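Local coordinates for putative alpha KG dependent 2,4-D dioxygenase (Burkholderia xenovorans, PDB 5J92), which probably uses an active-site iron(II) ion and 2-oxoglutarate to oxidise a substrate that has not been established, as a member of the TfdA/TauD dioxygenase family, at residues P54-D59 against R259-W264; S126-P131 against K196-C201; G146-F151 against V251-W256. All coordinates share one frame; numbering follows the deposited sequence.

Interaction 1: residues P54-D59 against R259-W264; sequences PRQYID and RDLVMW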
ATOM      1  N   PRO A  54      22.247  19.740 -10.572  1.00 18.39           N
ATOM      2  CA  PRO A  54      22.976  18.797 -11.429  1.00 16.90           C
ATOM      3  C   PRO A  54      24.484  18.980 -11.346  1.00 18.28           C
ATOM      4  O   PRO A  54      24.989  20.073 -11.081  1.00 26.49           O
ATOM      5  CB  PRO A  54      22.469  19.129 -12.844  1.00 16.83           C
ATOM      6  CG  PRO A  54      21.165  19.871 -12.640  1.00 18.74           C
ATOM      7  CD  PRO A  54      21.366  20.637 -11.342  1.00 19.04           C
ATOM      8  N   ARG A  55      25.200  17.881 -11.580  1.00 21.38           N
ATOM      9  CA  ARG A  55      26.636  17.902 -11.885  1.00 24.73           C
ATOM     10  C   ARG A  55      27.445  18.637 -10.808  1.00 26.79           C
ATOM     11  O   ARG A  55      28.212  19.564 -11.081  1.00 25.04           O
ATOM     12  CB  ARG A  55      26.868  18.503 -13.281  1.00 28.30           C
ATOM     13  CG  ARG A  55      26.219  17.675 -14.394  1.00 33.81           C
ATOM     14  CD  ARG A  55      26.160  18.385 -15.759  1.00 39.95           C
ATOM     15  NE  ARG A  55      25.031  19.317 -15.868  1.00 41.97           N
ATOM     16  CZ  ARG A  55      23.793  18.985 -16.250  1.00 42.44           C
ATOM     17  NH1 ARG A  55      22.836  19.912 -16.312  1.00 37.83           N
ATOM     18  NH2 ARG A  55      23.504  17.727 -16.568  1.00 44.21           N
ATOM     19  N   GLN A  56      27.279  18.190  -9.564  1.00 25.81           N
ATOM     20  CA  GLN A  56      27.990  18.760  -8.423  1.00 24.43           C
ATOM     21  C   GLN A  56      29.102  17.786  -8.036  1.00 27.03           C
ATOM     22  O   GLN A  56      28.886  16.847  -7.265  1.00 27.30           O
ATOM     23  CB  GLN A  56      27.041  19.022  -7.259  1.00 23.34           C
ATOM     24  CG  GLN A  56      25.995  20.090  -7.528  1.00 21.64           C
ATOM     25  CD  GLN A  56      26.605  21.424  -7.882  1.00 23.97           C
ATOM     26  OE1 GLN A  56      27.599  21.846  -7.288  1.00 21.86           O
ATOM     27  NE2 GLN A  56      26.021  22.093  -8.868  1.00 24.21           N
ATOM     28  N   TYR A  57      30.301  18.026  -8.560  1.00 27.64           N
ATOM     29  CA  TYR A  57      31.462  17.190  -8.252  1.00 32.23           C
ATOM     30  C   TYR A  57      32.153  17.724  -6.997  1.00 34.07           C
ATOM     31  O   TYR A  57      33.240  18.305  -7.036  1.00 36.81           O
ATOM     32  CB  TYR A  57      32.410  17.139  -9.448  1.00 33.76           C
ATOM     33  CG  TYR A  57      31.909  16.254 -10.569  1.00 38.57           C
ATOM     34  CD1 TYR A  57      30.979  16.730 -11.494  1.00 39.94           C
ATOM     35  CD2 TYR A  57      32.351  14.942 -10.700  1.00 43.53           C
ATOM     36  CE1 TYR A  57      30.507  15.921 -12.515  1.00 41.93           C
ATOM     37  CE2 TYR A  57      31.884  14.126 -11.726  1.00 45.48           C
ATOM     38  CZ  TYR A  57      30.961  14.621 -12.625  1.00 44.70           C
ATOM     39  OH  TYR A  57      30.488  13.819 -13.640  1.00 47.92           O
ATOM     40  N   ILE A  58      31.500  17.502  -5.857  1.00 30.04           N
ATOM     41  CA  ILE A  58      31.978  18.017  -4.579  1.00 31.72           C
ATOM     42  C   ILE A  58      32.292  16.866  -3.627  1.00 33.16           C
ATOM     43  O   ILE A  58      31.687  15.792  -3.698  1.00 34.24           O
ATOM     44  CB  ILE A  58      30.946  18.969  -3.949  1.00 29.20           C
ATOM     45  CG1 ILE A  58      29.642  18.215  -3.683  1.00 26.81           C
ATOM     46  CG2 ILE A  58      30.691  20.143  -4.883  1.00 27.69           C
ATOM     47  CD1 ILE A  58      28.610  19.030  -2.998  1.00 25.85           C
ATOM     48  N   ASP A  59      33.242  17.094  -2.724  1.00 35.36           N
ATOM     49  CA  ASP A  59      33.554  16.068  -1.737  1.00 38.75           C
ATOM     50  C   ASP A  59      32.602  16.164  -0.539  1.00 35.60           C
ATOM     51  O   ASP A  59      31.704  17.010  -0.481  1.00 32.33           O
ATOM     52  CB  ASP A  59      35.018  16.150  -1.294  1.00 44.13           C
ATOM     53  CG  ASP A  59      35.390  17.478  -0.636  1.00 46.67           C
ATOM     54  OD1 ASP A  59      34.511  18.181  -0.084  1.00 45.48           O
ATOM     55  OD2 ASP A  59      36.595  17.804  -0.644  1.00 48.63           O
ATOM     56  N   ARG A 259      26.168  12.476 -10.099  1.00 23.27           N
ATOM     57  CA  ARG A 259      26.486  13.726  -9.411  1.00 24.05           C
ATOM     58  C   ARG A 259      25.315  14.709  -9.362  1.00 24.57           C
ATOM     59  O   ARG A 259      25.527  15.923  -9.190  1.00 18.77           O
ATOM     60  CB  ARG A 259      27.721  14.404 -10.011  1.00 28.82           C
ATOM     61  CG  ARG A 259      29.030  13.666  -9.751  1.00 32.94           C
ATOM     62  CD  ARG A 259      29.325  13.529  -8.266  1.00 35.44           C
ATOM     63  NE  ARG A 259      30.636  12.915  -8.084  1.00 41.67           N
ATOM     64  CZ  ARG A 259      31.464  13.181  -7.084  1.00 41.56           C
ATOM     65  NH1 ARG A 259      31.121  14.055  -6.149  1.00 40.20           N
ATOM     66  NH2 ARG A 259      32.638  12.572  -7.028  1.00 43.97           N
ATOM     67  N   ASP A 260      24.087  14.200  -9.462  1.00 19.01           N
ATOM     68  CA  ASP A 260      22.930  14.949  -9.009  1.00 17.89           C
ATOM     69  C   ASP A 260      23.070  15.163  -7.504  1.00 19.50           C
ATOM     70  O   ASP A 260      23.334  14.212  -6.758  1.00 17.81           O
ATOM     71  CB  ASP A 260      21.635  14.173  -9.253  1.00 16.57           C
ATOM     72  CG  ASP A 260      21.052  14.350 -10.649  1.00 19.10           C
ATOM     73  OD1 ASP A 260      21.531  15.171 -11.453  1.00 19.46           O
ATOM     74  OD2 ASP A 260      20.057  13.645 -10.912  1.00 19.63           O
ATOM     75  N   LEU A 261      22.883  16.394  -7.050  1.00 18.02           N
ATOM     76  CA  LEU A 261      22.661  16.662  -5.633  1.00 19.50           C
ATOM     77  C   LEU A 261      21.174  16.944  -5.465  1.00 18.60           C
ATOM     78  O   LEU A 261      20.665  17.951  -5.973  1.00 16.20           O
ATOM     79  CB  LEU A 261      23.514  17.829  -5.141  1.00 19.11           C
ATOM     80  CG  LEU A 261      23.830  17.925  -3.644  1.00 20.81           C
ATOM     81  CD1 LEU A 261      24.636  19.177  -3.365  1.00 22.96           C
ATOM     82  CD2 LEU A 261      22.587  17.932  -2.786  1.00 18.13           C
ATOM     83  N   VAL A 262      20.480  16.069  -4.747  1.00 15.09           N
ATOM     84  CA  VAL A 262      19.043  16.203  -4.540  1.00 14.12           C
ATOM     85  C   VAL A 262      18.815  16.546  -3.076  1.00 19.54           C
ATOM     86  O   VAL A 262      19.263  15.820  -2.174  1.00 17.84           O
ATOM     87  CB  VAL A 262      18.269  14.940  -4.942  1.00 17.42           C
ATOM     88  CG1 VAL A 262      16.774  15.114  -4.625  1.00 16.75           C
ATOM     89  CG2 VAL A 262      18.469  14.650  -6.423  1.00 20.51           C
ATOM     90  N   MET A 263      18.141  17.669  -2.857  1.00 17.82           N
ATOM     91  CA  MET A 263      17.809  18.193  -1.543  1.00 16.87           C
ATOM     92  C   MET A 263      16.297  18.206  -1.423  1.00 19.20           C
ATOM     93  O   MET A 263      15.613  18.707  -2.327  1.00 17.97           O
ATOM     94  CB  MET A 263      18.412  19.594  -1.385  1.00 16.68           C
ATOM     95  CG  MET A 263      17.761  20.523  -0.398  1.00 16.13           C
ATOM     96  SD  MET A 263      18.509  22.154  -0.607  1.00 22.64           S
ATOM     97  CE  MET A 263      17.814  23.024   0.796  1.00 18.91           C
ATOM     98  N   TRP A 264      15.760  17.580  -0.360  1.00 13.13           N
ATOM     99  CA  TRP A 264      14.312  17.526  -0.207  1.00 12.38           C
ATOM    100  C   TRP A 264      13.890  17.885   1.211  1.00 12.61           C
ATOM    101  O   TRP A 264      14.603  17.626   2.188  1.00 13.61           O
ATOM    102  CB  TRP A 264      13.726  16.153  -0.632  1.00 11.73           C
ATOM    103  CG  TRP A 264      14.000  14.972   0.287  1.00 14.38           C
ATOM    104  CD1 TRP A 264      13.247  14.553   1.354  1.00 20.35           C
ATOM    105  CD2 TRP A 264      15.085  14.053   0.182  1.00 18.86           C
ATOM    106  NE1 TRP A 264      13.816  13.433   1.936  1.00 18.72           N
ATOM    107  CE2 TRP A 264      14.943  13.105   1.227  1.00 19.82           C
ATOM    108  CE3 TRP A 264      16.175  13.939  -0.687  1.00 22.85           C
ATOM    109  CZ2 TRP A 264      15.838  12.064   1.410  1.00 21.59           C
ATOM    110  CZ3 TRP A 264      17.071  12.897  -0.491  1.00 25.68           C
ATOM    111  CH2 TRP A 264      16.899  11.978   0.547  1.00 24.10           C
TER
HETATM  112  O   HOH W   1      23.916  15.393 -12.456  1.00 16.06           O
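P54 turns its ring away from R259-W264 and meets D260 through its backbone, CA lying 3.9 Å from D260 OD1. At R55, a residue with positive phi, the chain bends, and the amide N donates a hydrogen bond to a water that donates to D260 OD1, making a one-water bridge between the two segments. The next amide makes the direct link: Q56 N reaches R259 O over 2.9 Å in an almost straight bond (176° at the hydrogen). The Q56 side chain folds at chi2 (-59°), its CG touching L261 CB, while its amide is held chiefly outside the pair, by L27 O and L29 N. The contact lies where strand 50-53 of the larger sheet, antiparallel to strand 261-265, runs out into the loop leading to helix 60-67; sheets of this kind form one wall of the double-stranded beta-helix of the cupin clan. Y57, at the centre of an inverse gamma turn, presents a ring face to the R259 chain: CG of R259 sits nearly over the ring centroid at 3.5 Å, a CH-pi contact. Bent at its own chi2, R259 crosses the ring at about a right angle, and its NH1 makes a weak hydrogen bond of 3.1 Å to I58 O at the guanidinium edge. I58 CD1 meets L261 CD1 at 4.0 Å, and both side chains also touch L63 of helix 60-67.

Interaction 2: residues S126-P131 against K196-C201; sequences SYLPLP and KALAPC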
ATOM      1  N   SER A 126      10.974  11.126  11.401  1.00 20.01           N
ATOM      2  CA  SER A 126       9.684  11.453  12.000  1.00 20.78           C
ATOM      3  C   SER A 126       9.461  10.673  13.289  1.00 20.78           C
ATOM      4  O   SER A 126       8.569  11.024  14.069  1.00 22.21           O
ATOM      5  CB  SER A 126       8.544  11.182  11.008  1.00 19.89           C
ATOM      6  OG  SER A 126       8.311   9.793  10.807  1.00 16.34           O
ATOM      7  N   TYR A 127      10.237   9.606  13.512  1.00 18.54           N
ATOM      8  CA  TYR A 127      10.183   8.836  14.746  1.00 21.73           C
ATOM      9  C   TYR A 127      10.915   9.509  15.902  1.00 22.43           C
ATOM     10  O   TYR A 127      10.959   8.938  16.993  1.00 19.05           O
ATOM     11  CB  TYR A 127      10.757   7.431  14.526  1.00 20.62           C
ATOM     12  CG  TYR A 127      12.169   7.405  13.983  1.00 19.87           C
ATOM     13  CD1 TYR A 127      13.266   7.465  14.838  1.00 22.03           C
ATOM     14  CD2 TYR A 127      12.410   7.286  12.619  1.00 20.77           C
ATOM     15  CE1 TYR A 127      14.557   7.441  14.347  1.00 21.30           C
ATOM     16  CE2 TYR A 127      13.702   7.262  12.117  1.00 22.44           C
ATOM     17  CZ  TYR A 127      14.769   7.328  12.990  1.00 22.98           C
ATOM     18  OH  TYR A 127      16.057   7.287  12.506  1.00 27.03           O
ATOM     19  N   LEU A 128      11.544  10.693  15.678  1.00 19.98           N
ATOM     20  CA  LEU A 128      12.220  11.461  16.713  1.00 21.37           C
ATOM     21  C   LEU A 128      11.377  12.662  17.124  1.00 20.70           C
ATOM     22  O   LEU A 128      10.629  13.205  16.307  1.00 20.94           O
ATOM     23  CB  LEU A 128      13.585  11.969  16.221  1.00 19.33           C
ATOM     24  CG  LEU A 128      14.630  10.923  15.821  1.00 22.69           C
ATOM     25  CD1 LEU A 128      15.927  11.593  15.367  1.00 21.52           C
ATOM     26  CD2 LEU A 128      14.885   9.932  16.957  1.00 20.45           C
ATOM     27  N   PRO A 129      11.473  13.103  18.382  1.00 22.61           N
ATOM     28  CA  PRO A 129      10.816  14.365  18.752  1.00 22.20           C
ATOM     29  C   PRO A 129      11.283  15.526  17.906  1.00 24.16           C
ATOM     30  O   PRO A 129      10.504  16.453  17.662  1.00 22.47           O
ATOM     31  CB  PRO A 129      11.211  14.558  20.227  1.00 23.66           C
ATOM     32  CG  PRO A 129      11.527  13.212  20.712  1.00 23.97           C
ATOM     33  CD  PRO A 129      12.090  12.442  19.542  1.00 21.72           C
ATOM     34  N   LEU A 130      12.529  15.496  17.427  1.00 22.14           N
ATOM     35  CA  LEU A 130      13.064  16.540  16.558  1.00 23.42           C
ATOM     36  C   LEU A 130      13.440  15.910  15.220  1.00 22.02           C
ATOM     37  O   LEU A 130      14.582  15.464  15.031  1.00 20.08           O
ATOM     38  CB  LEU A 130      14.254  17.229  17.223  1.00 27.10           C
ATOM     39  CG  LEU A 130      14.939  18.361  16.467  1.00 30.06           C
ATOM     40  CD1 LEU A 130      13.914  19.363  16.078  1.00 30.34           C
ATOM     41  CD2 LEU A 130      15.977  19.012  17.357  1.00 37.19           C
ATOM     42  N   PRO A 131      12.527  15.889  14.250  1.00 23.71           N
ATOM     43  CA  PRO A 131      12.769  15.179  12.991  1.00 21.79           C
ATOM     44  C   PRO A 131      13.679  15.973  12.059  1.00 20.57           C
ATOM     45  O   PRO A 131      14.195  17.040  12.399  1.00 19.96           O
ATOM     46  CB  PRO A 131      11.364  15.029  12.389  1.00 23.96           C
ATOM     47  CG  PRO A 131      10.418  15.393  13.496  1.00 25.38           C
ATOM     48  CD  PRO A 131      11.146  16.382  14.325  1.00 26.32           C
ATOM     49  N   LYS A 196      15.213   2.518  24.154  1.00 31.03           N
ATOM     50  CA  LYS A 196      14.991   3.648  25.049  1.00 31.39           C
ATOM     51  C   LYS A 196      15.374   4.963  24.381  1.00 30.42           C
ATOM     52  O   LYS A 196      14.626   5.945  24.462  1.00 30.02           O
ATOM     53  CB  LYS A 196      15.771   3.449  26.355  1.00 34.72           C
ATOM     54  N   ALA A 197      16.522   4.999  23.700  1.00 29.63           N
ATOM     55  CA  ALA A 197      16.955   6.235  23.054  1.00 30.87           C
ATOM     56  C   ALA A 197      15.983   6.670  21.967  1.00 30.55           C
ATOM     57  O   ALA A 197      15.836   7.871  21.707  1.00 30.29           O
ATOM     58  CB  ALA A 197      18.358   6.069  22.464  1.00 31.48           C
ATOM     59  N   LEU A 198      15.310   5.718  21.327  1.00 28.18           N
ATOM     60  CA  LEU A 198      14.398   5.998  20.228  1.00 25.02           C
ATOM     61  C   LEU A 198      12.959   5.702  20.633  1.00 23.12           C
ATOM     62  O   LEU A 198      12.166   5.191  19.846  1.00 20.10           O
ATOM     63  CB  LEU A 198      14.794   5.200  18.985  1.00 25.05           C
ATOM     64  CG  LEU A 198      16.235   5.416  18.511  1.00 29.80           C
ATOM     65  CD1 LEU A 198      16.598   4.504  17.341  1.00 32.48           C
ATOM     66  CD2 LEU A 198      16.457   6.867  18.131  1.00 28.15           C
ATOM     67  N   ALA A 199      12.609   6.034  21.874  1.00 23.89           N
ATOM     68  CA  ALA A 199      11.259   5.781  22.354  1.00 23.49           C
ATOM     69  C   ALA A 199      10.244   6.483  21.452  1.00 24.99           C
ATOM     70  O   ALA A 199      10.544   7.532  20.871  1.00 26.35           O
ATOM     71  CB  ALA A 199      11.107   6.266  23.797  1.00 22.76           C
ATOM     72  N   PRO A 200       9.045   5.917  21.300  1.00 23.86           N
ATOM     73  CA  PRO A 200       8.047   6.528  20.411  1.00 24.10           C
ATOM     74  C   PRO A 200       7.706   7.949  20.828  1.00 23.88           C
ATOM     75  O   PRO A 200       7.803   8.318  22.001  1.00 18.98           O
ATOM     76  CB  PRO A 200       6.831   5.598  20.543  1.00 22.99           C
ATOM     77  CG  PRO A 200       7.415   4.288  20.998  1.00 23.81           C
ATOM     78  CD  PRO A 200       8.599   4.621  21.836  1.00 25.25           C
ATOM     79  N   CYS A 201       7.319   8.759  19.841  1.00 20.25           N
ATOM     80  CA  CYS A 201       6.944  10.140  20.102  1.00 20.01           C
ATOM     81  C   CYS A 201       5.630  10.441  19.396  1.00 19.89           C
ATOM     82  O   CYS A 201       5.010   9.563  18.784  1.00 18.69           O
ATOM     83  CB  CYS A 201       8.050  11.108  19.667  1.00 21.55           C
ATOM     84  SG  CYS A 201       8.428  11.052  17.905  1.00 23.48           S
TER
HETATM   85  O   HOH W   2      10.459   6.018  17.740  1.00 17.71           O
HETATM   86  O   HOH W   3      12.301   8.541  19.290  1.00 19.79           O
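L128 and L198 meet through single methyl groups, CD2 to CD2 at 3.6 Å, and with C201 they make the close-packed part of this contact. C201 is directed toward S126-P131: with chi1 at 61°, SG is tucked between its own backbone N and carbonyl carbon and rests against the Y127-L128-P129 backbone, 3.4 Å from L128 C. Beside it, C201 CB meets the P129 ring at CG over 4.2 Å. The Y127 ring offers an edge to the same L198 CD2, its CE1 4.3 Å away, and is also in edge-to-face contact with H222. The segment S126-P131 follows closely on the iron ligands H122 and D124 and leads into strand 132-139, so this surface contact joins the chain just beyond the metal-binding pair to the turn between helix 192-197 and strand 201-208, an inner strand of the four-stranded antiparallel sheet, beside strand 173-176. S126 faces away from K196-C201, its OG bonded to H222 ND1. On the looser side the backbones stand apart and two waters lie between them, both within hydrogen-bonding distance of Y127 O. One, 2.7 Å from Y127 O, is 2.6 Å from A199 O; the other, 3.1 Å from Y127 O, is 2.8 Å from L198 O. The A199 methyl group points away from the partner segment.

Interaction 3: residues G146-F151 against V251-W256; sequences GGQTQF and VYSHEW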
ATOM      1  N   GLY A 146      16.175   1.025 -12.667  1.00 28.90           N
ATOM      2  CA  GLY A 146      15.604   1.190 -11.345  1.00 25.58           C
ATOM      3  C   GLY A 146      16.430   2.132 -10.487  1.00 24.25           C
ATOM      4  O   GLY A 146      17.207   2.953 -10.979  1.00 24.66           O
ATOM      5  N   GLY A 147      16.252   2.005  -9.171  1.00 22.54           N
ATOM      6  CA  GLY A 147      17.011   2.831  -8.257  1.00 22.74           C
ATOM      7  C   GLY A 147      16.545   4.262  -8.159  1.00 24.21           C
ATOM      8  O   GLY A 147      17.279   5.104  -7.634  1.00 23.81           O
ATOM      9  N   GLN A 148      15.338   4.561  -8.632  1.00 20.85           N
ATOM     10  CA  GLN A 148      14.787   5.896  -8.498  1.00 20.67           C
ATOM     11  C   GLN A 148      14.542   6.222  -7.033  1.00 16.96           C
ATOM     12  O   GLN A 148      14.375   5.341  -6.191  1.00 17.37           O
ATOM     13  CB  GLN A 148      13.461   6.015  -9.266  1.00 19.61           C
ATOM     14  CG  GLN A 148      13.573   5.737 -10.778  1.00 21.27           C
ATOM     15  CD  GLN A 148      13.453   4.253 -11.115  1.00 28.30           C
ATOM     16  OE1 GLN A 148      13.470   3.395 -10.223  1.00 32.27           O
ATOM     17  NE2 GLN A 148      13.382   3.943 -12.410  1.00 27.14           N
ATOM     18  N   THR A 149      14.555   7.499  -6.725  1.00 15.84           N
ATOM     19  CA  THR A 149      13.989   7.988  -5.477  1.00 15.57           C
ATOM     20  C   THR A 149      12.679   8.680  -5.835  1.00 15.51           C
ATOM     21  O   THR A 149      12.638   9.481  -6.771  1.00 13.28           O
ATOM     22  CB  THR A 149      14.925   8.951  -4.742  1.00 14.21           C
ATOM     23  OG1 THR A 149      16.208   8.352  -4.584  1.00 19.75           O
ATOM     24  CG2 THR A 149      14.377   9.259  -3.341  1.00 14.18           C
ATOM     25  N   GLN A 150      11.608   8.322  -5.139  1.00 16.76           N
ATOM     26  CA  GLN A 150      10.289   8.858  -5.410  1.00 15.05           C
ATOM     27  C   GLN A 150       9.852   9.753  -4.259  1.00 16.18           C
ATOM     28  O   GLN A 150      10.200   9.510  -3.098  1.00 14.49           O
ATOM     29  CB  GLN A 150       9.267   7.733  -5.629  1.00 15.75           C
ATOM     30  CG  GLN A 150       9.637   6.799  -6.767  1.00 17.16           C
ATOM     31  CD  GLN A 150       8.519   5.835  -7.151  1.00 21.59           C
ATOM     32  OE1 GLN A 150       7.704   5.421  -6.316  1.00 23.13           O
ATOM     33  NE2 GLN A 150       8.477   5.473  -8.434  1.00 22.83           N
ATOM     34  N   PHE A 151       9.096  10.801  -4.596  1.00 13.71           N
ATOM     35  CA  PHE A 151       8.697  11.821  -3.636  1.00 15.30           C
ATOM     36  C   PHE A 151       7.202  12.044  -3.757  1.00 16.11           C
ATOM     37  O   PHE A 151       6.692  12.258  -4.861  1.00 16.25           O
ATOM     38  CB  PHE A 151       9.459  13.138  -3.861  1.00 15.28           C
ATOM     39  CG  PHE A 151      10.946  12.997  -3.727  1.00 16.41           C
ATOM     40  CD1 PHE A 151      11.547  13.111  -2.482  1.00 15.71           C
ATOM     41  CD2 PHE A 151      11.741  12.722  -4.842  1.00 17.45           C
ATOM     42  CE1 PHE A 151      12.925  12.973  -2.339  1.00 19.14           C
ATOM     43  CE2 PHE A 151      13.117  12.579  -4.715  1.00 20.57           C
ATOM     44  CZ  PHE A 151      13.711  12.705  -3.454  1.00 21.43           C
ATOM     45  N   VAL A 251       2.950  12.122  -6.856  1.00 12.89           N
ATOM     46  CA  VAL A 251       4.277  11.514  -6.805  1.00 13.42           C
ATOM     47  C   VAL A 251       5.140  12.003  -7.962  1.00 13.91           C
ATOM     48  O   VAL A 251       4.675  12.110  -9.106  1.00 13.25           O
ATOM     49  CB  VAL A 251       4.182   9.976  -6.816  1.00 15.81           C
ATOM     50  CG1 VAL A 251       5.578   9.350  -6.977  1.00 16.08           C
ATOM     51  CG2 VAL A 251       3.530   9.510  -5.494  1.00 14.14           C
ATOM     52  N   TYR A 252       6.397  12.318  -7.646  1.00 16.20           N
ATOM     53  CA  TYR A 252       7.458  12.546  -8.621  1.00 16.15           C
ATOM     54  C   TYR A 252       8.513  11.459  -8.442  1.00 13.34           C
ATOM     55  O   TYR A 252       9.008  11.249  -7.331  1.00 13.53           O
ATOM     56  CB  TYR A 252       8.089  13.938  -8.445  1.00 13.49           C
ATOM     57  CG  TYR A 252       9.431  14.123  -9.139  1.00 13.16           C
ATOM     58  CD1 TYR A 252       9.518  14.186 -10.524  1.00 13.26           C
ATOM     59  CD2 TYR A 252      10.608  14.230  -8.407  1.00 11.65           C
ATOM     60  CE1 TYR A 252      10.742  14.359 -11.153  1.00 14.00           C
ATOM     61  CE2 TYR A 252      11.849  14.394  -9.031  1.00 12.18           C
ATOM     62  CZ  TYR A 252      11.900  14.461 -10.409  1.00 12.90           C
ATOM     63  OH  TYR A 252      13.103  14.625 -11.058  1.00 17.46           O
ATOM     64  N   SER A 253       8.851  10.778  -9.528  1.00 12.82           N
ATOM     65  CA  SER A 253       9.872   9.735  -9.528  1.00 16.28           C
ATOM     66  C   SER A 253      11.160  10.299 -10.130  1.00 18.37           C
ATOM     67  O   SER A 253      11.186  10.703 -11.301  1.00 18.65           O
ATOM     68  CB  SER A 253       9.381   8.514 -10.313  1.00 16.86           C
ATOM     69  OG  SER A 253      10.323   7.448 -10.253  1.00 21.38           O
ATOM     70  N   HIS A 254      12.220  10.362  -9.334  1.00 15.22           N
ATOM     71  CA  HIS A 254      13.449  10.979  -9.809  1.00 14.95           C
ATOM     72  C   HIS A 254      14.342   9.933 -10.462  1.00 16.98           C
ATOM     73  O   HIS A 254      14.822   9.009  -9.787  1.00 17.50           O
ATOM     74  CB  HIS A 254      14.201  11.682  -8.682  1.00 14.62           C
ATOM     75  CG  HIS A 254      15.408  12.422  -9.161  1.00 14.68           C
ATOM     76  ND1 HIS A 254      15.317  13.545  -9.960  1.00 14.81           N
ATOM     77  CD2 HIS A 254      16.728  12.180  -8.996  1.00 14.90           C
ATOM     78  CE1 HIS A 254      16.533  13.978 -10.241  1.00 15.41           C
ATOM     79  NE2 HIS A 254      17.407  13.166  -9.669  1.00 16.61           N
ATOM     80  N   GLU A 255      14.575  10.092 -11.771  1.00 18.34           N
ATOM     81  CA  GLU A 255      15.575   9.304 -12.486  1.00 20.46           C
ATOM     82  C   GLU A 255      16.940   9.938 -12.251  1.00 18.73           C
ATOM     83  O   GLU A 255      17.202  11.057 -12.706  1.00 18.65           O
ATOM     84  CB  GLU A 255      15.258   9.234 -13.980  1.00 20.48           C
ATOM     85  CG  GLU A 255      13.993   8.454 -14.318  1.00 21.99           C
ATOM     86  CD  GLU A 255      14.147   6.962 -14.091  1.00 26.70           C
ATOM     87  OE1 GLU A 255      15.293   6.480 -13.945  1.00 31.78           O
ATOM     88  OE2 GLU A 255      13.117   6.262 -14.048  1.00 29.82           O
ATOM     89  N   TRP A 256      17.807   9.222 -11.549  1.00 19.01           N
ATOM     90  CA  TRP A 256      19.079   9.780 -11.117  1.00 16.98           C
ATOM     91  C   TRP A 256      20.041   9.968 -12.282  1.00 20.48           C
ATOM     92  O   TRP A 256      20.079   9.175 -13.228  1.00 21.04           O
ATOM     93  CB  TRP A 256      19.722   8.865 -10.073  1.00 16.16           C
ATOM     94  CG  TRP A 256      19.114   9.026  -8.732  1.00 15.21           C
ATOM     95  CD1 TRP A 256      18.087   8.300  -8.191  1.00 14.90           C
ATOM     96  CD2 TRP A 256      19.495   9.987  -7.749  1.00 17.31           C
ATOM     97  NE1 TRP A 256      17.818   8.747  -6.909  1.00 18.91           N
ATOM     98  CE2 TRP A 256      18.667   9.787  -6.621  1.00 18.65           C
ATOM     99  CE3 TRP A 256      20.458  11.006  -7.714  1.00 20.14           C
ATOM    100  CZ2 TRP A 256      18.761  10.575  -5.474  1.00 18.11           C
ATOM    101  CZ3 TRP A 256      20.567  11.773  -6.565  1.00 21.59           C
ATOM    102  CH2 TRP A 256      19.713  11.551  -5.460  1.00 18.74           C
TER
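T149 and W256 are joined side chain to side chain: the indole NE1 donates to OG1 over 2.9 Å, the hydroxyl lying in the ring plane. The threonine chi1 of -53° sets OG1 beside its backbone N, facing the indole edge, while H254 CD2, from the same segment as the indole, lies over the ring centre. H254 extends from its strand with CG anti to the backbone N (chi1 -175°), which brings H254 ND1 into a 2.7 Å hydrogen bond with Y252 OH; NE2 is bonded to D260. Q148 and E255 run side by side, both bent at chi2, and the glutamine NE2 meets E255 OE2 on its syn side at 2.9 Å, the amide and carboxylate planes nearly perpendicular. Next along, extended Q150 reaches S253 OG with NE2 at 3.3 Å, and its OE1 accepts a hydrogen bond from R272. F151 lies alongside Y252, CD2 to CD2 at 4.0 Å. T149 pairs with H254 through one good bond (H254 N to T149 O) and a weak return bond, F151 with Y252 through two. This antiparallel ladder belongs to the minor sheet, whose third strand, 269-273, carries the iron ligand H271 close to F151, as expected for the double-stranded beta-helix core of the TauD family.

How the interactions relate
From the N terminus, the loop after strand 50-53 comes first; it meets its partner only at R259-W264, so interaction 1 closes a loop of about 200 residues. Both other contacts fall within that span. Interaction 2 starts at 126-131 and closes at 196-201, and interaction 3 starts at 146-151, inside it, and closes at 251-256, beyond it: the two cross. They remain about 14 Å apart at their nearest atoms, on opposite sides of the chain's centre. Interactions 1 and 3 touch, through D260 with H254, V262 packing on W256 and W264 on F151, tying the larger sheet to the three-stranded one; interaction 2 joins the loop after iron ligands H122 and D124 to the four-stranded sheet.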